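Local structure of acetylglutamate kinase (Streptococcus mutans, 3L86) at residues G53-L56 and S57-N61. The protein probably catalyses the ATP-dependent phosphorylation of N-acetyl-L-glutamate to N-acetyl-L-glutamyl 5-phosphate, the second step from glutamate towards N-acetylornithine in arginine biosynthesis. Sequence-based numbering, arbitrary orientation.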
ATOM      1  N   GLY A  53      -8.476  15.685  -9.902  1.00 15.17           N
ATOM      2  CA  GLY A  53      -8.293  15.764 -11.376  1.00 16.00           C
ATOM      3  C   GLY A  53      -6.837  15.625 -11.769  1.00 15.27           C
ATOM      4  O   GLY A  53      -6.519  14.933 -12.729  1.00 16.21           O
ATOM      5  N   ASP A  54      -5.920  16.261 -11.044  1.00 15.19           N
ATOM      6  CA  ASP A  54      -4.492  16.091 -11.379  1.00 14.23           C
ATOM      7  C   ASP A  54      -4.094  14.607 -11.324  1.00 12.49           C
ATOM      8  O   ASP A  54      -3.339  14.112 -12.182  1.00 11.10           O
ATOM      9  CB  ASP A  54      -3.562  16.845 -10.394  1.00 14.59           C
ATOM     10  CG  ASP A  54      -3.575  18.346 -10.575  1.00 19.52           C
ATOM     11  OD1 ASP A  54      -4.047  18.847 -11.643  1.00 17.98           O
ATOM     12  OD2 ASP A  54      -3.099  19.023  -9.626  1.00 21.57           O
ATOM     13  N   PHE A  55      -4.543  13.916 -10.268  1.00 11.50           N
ATOM     14  CA  PHE A  55      -4.176  12.485 -10.029  1.00 10.74           C
ATOM     15  C   PHE A  55      -4.652  11.640 -11.177  1.00 11.47           C
ATOM     16  O   PHE A  55      -3.874  10.941 -11.803  1.00 10.75           O
ATOM     17  CB  PHE A  55      -4.767  11.946  -8.682  1.00 10.55           C
ATOM     18  CG  PHE A  55      -4.572  10.457  -8.471  1.00 11.15           C
ATOM     19  CD1 PHE A  55      -3.483   9.967  -7.755  1.00 11.69           C
ATOM     20  CD2 PHE A  55      -5.489   9.549  -8.979  1.00 13.99           C
ATOM     21  CE1 PHE A  55      -3.305   8.606  -7.542  1.00  9.32           C
ATOM     22  CE2 PHE A  55      -5.290   8.172  -8.805  1.00 13.29           C
ATOM     23  CZ  PHE A  55      -4.199   7.709  -8.100  1.00 10.00           C
ATOM     24  N   LEU A  56      -5.965  11.682 -11.431  1.00 11.28           N
ATOM     25  CA  LEU A  56      -6.557  10.911 -12.519  1.00 10.93           C
ATOM     26  C   LEU A  56      -5.905  11.169 -13.929  1.00 10.23           C
ATOM     27  O   LEU A  56      -5.647  10.226 -14.681  1.00  9.68           O
ATOM     28  CB  LEU A  56      -8.080  11.225 -12.573  1.00 10.69           C
ATOM     29  CG  LEU A  56      -8.889  10.838 -11.309  1.00 12.12           C
ATOM     30  CD1 LEU A  56     -10.375  11.385 -11.350  1.00 13.06           C
ATOM     31  CD2 LEU A  56      -8.842   9.297 -11.091  1.00  5.99           C
ATOM     32  N   SER A  57      -5.696  12.427 -14.317  1.00  9.76           N
ATOM     33  CA  SER A  57      -4.934  12.715 -15.589  1.00 10.50           C
ATOM     34  C   SER A  57      -3.493  12.198 -15.622  1.00  9.78           C
ATOM     35  O   SER A  57      -2.994  11.695 -16.656  1.00  9.93           O
ATOM     36  CB  SER A  57      -4.888  14.226 -15.868  1.00 11.02           C
ATOM     37  OG  SER A  57      -6.215  14.735 -16.022  1.00 17.29           O
ATOM     38  N   GLN A  58      -2.790  12.330 -14.502  1.00 10.01           N
ATOM     39  CA  GLN A  58      -1.397  11.875 -14.431  1.00  9.76           C
ATOM     40  C   GLN A  58      -1.319  10.368 -14.631  1.00 10.33           C
ATOM     41  O   GLN A  58      -0.488   9.873 -15.392  1.00 10.49           O
ATOM     42  CB  GLN A  58      -0.689  12.343 -13.109  1.00 10.61           C
ATOM     43  CG  GLN A  58       0.816  11.925 -13.008  1.00  9.19           C
ATOM     44  CD  GLN A  58       1.668  12.498 -14.171  1.00 13.48           C
ATOM     45  OE1 GLN A  58       1.925  11.840 -15.183  1.00 14.09           O
ATOM     46  NE2 GLN A  58       2.032  13.736 -14.046  1.00 10.11           N
ATOM     47  N   ILE A  59      -2.184   9.617 -13.950  1.00 10.73           N
ATOM     48  CA  ILE A  59      -2.266   8.170 -14.224  1.00  8.82           C
ATOM     49  C   ILE A  59      -2.554   7.864 -15.724  1.00  8.53           C
ATOM     50  O   ILE A  59      -1.829   7.055 -16.344  1.00  8.49           O
ATOM     51  CB  ILE A  59      -3.324   7.467 -13.296  1.00  8.95           C
ATOM     52  CG1 ILE A  59      -3.011   7.640 -11.785  1.00  6.64           C
ATOM     53  CG2 ILE A  59      -3.436   5.990 -13.590  1.00  7.14           C
ATOM     54  CD1 ILE A  59      -1.654   6.989 -11.295  1.00 10.07           C
ATOM     55  N   LYS A  60      -3.633   8.423 -16.291  1.00  8.20           N
ATOM     56  CA  LYS A  60      -3.988   8.145 -17.707  1.00  8.34           C
ATOM     57  C   LYS A  60      -2.805   8.492 -18.642  1.00  8.94           C
ATOM     58  O   LYS A  60      -2.506   7.742 -19.564  1.00 10.25           O
ATOM     59  CB  LYS A  60      -5.204   8.980 -18.176  1.00  7.53           C
ATOM     60  CG  LYS A  60      -5.731   8.381 -19.537  1.00  8.03           C
ATOM     61  CD  LYS A  60      -6.941   9.039 -20.115  1.00 12.94           C
ATOM     62  CE  LYS A  60      -7.272   8.306 -21.459  1.00  7.43           C
ATOM     63  NZ  LYS A  60      -6.609   9.086 -22.593  1.00  7.42           N
ATOM     64  N   ASN A  61      -2.167   9.644 -18.427  1.00  9.37           N
ATOM     65  CA  ASN A  61      -1.022  10.104 -19.291  1.00  9.38           C
ATOM     66  C   ASN A  61       0.185   9.189 -19.163  1.00  9.34           C
ATOM     67  O   ASN A  61       0.821   8.839 -20.170  1.00  9.21           O
ATOM     68  CB  ASN A  61      -0.625  11.580 -19.005  1.00  8.07           C
ATOM     69  CG  ASN A  61      -1.735  12.530 -19.316  1.00  7.34           C
ATOM     70  OD1 ASN A  61      -2.607  12.181 -20.083  1.00  7.04           O
ATOM     71  ND2 ASN A  61      -1.690  13.773 -18.773  1.00  3.62           N
TER
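F55 and I59 pack against each other one helical turn apart, near the start of helix 53-64. The I59 side chain crosses the F55 ring obliquely. Its CG1 methylene lies over one face of the ring, 4.0 Å from the ring centroid, and displaced toward the rim. This is a CH-pi contact. The nearest ring atom is CE2 of F55, 3.8 Å from CG1 of I59. CD1 of I59 continues past the CZ corner of F55. I59 sets CG1 beside its own backbone N (chi1 -59°), which directs that branch back toward the preceding turn. L56 CD2 lies in the ring plane, at the edge of F55.

Backbone bonds of the i to i+4 helical kind run through the same residues. I59 N bonds to F55 O at 3.0 Å. K60 N bonds to L56 O and Q58 N to D54 O. G53 O takes two bonds from S57: one from S57 N at 3.1 Å, and a weak one from S57 OG at 3.3 Å. The S57 hydroxyl sits beside its backbone N (chi1 -61°), within range of that carbonyl. K60 NZ turns elsewhere, to a salt bridge with D64.

The helix connects parallel strands 38-43 and 68-73 in a beta-alpha-beta unit of the amino acid kinase fold. F55 touches I43 and I59 touches I41, and both also meet L270. The chemistry therefore divides by face: the buried aromatic-aliphatic pair seats the helix on strand 38-43 by apolar packing, while the exposed S57 OG adds a weak bond to G53 O that supplements the backbone bond from S57 N.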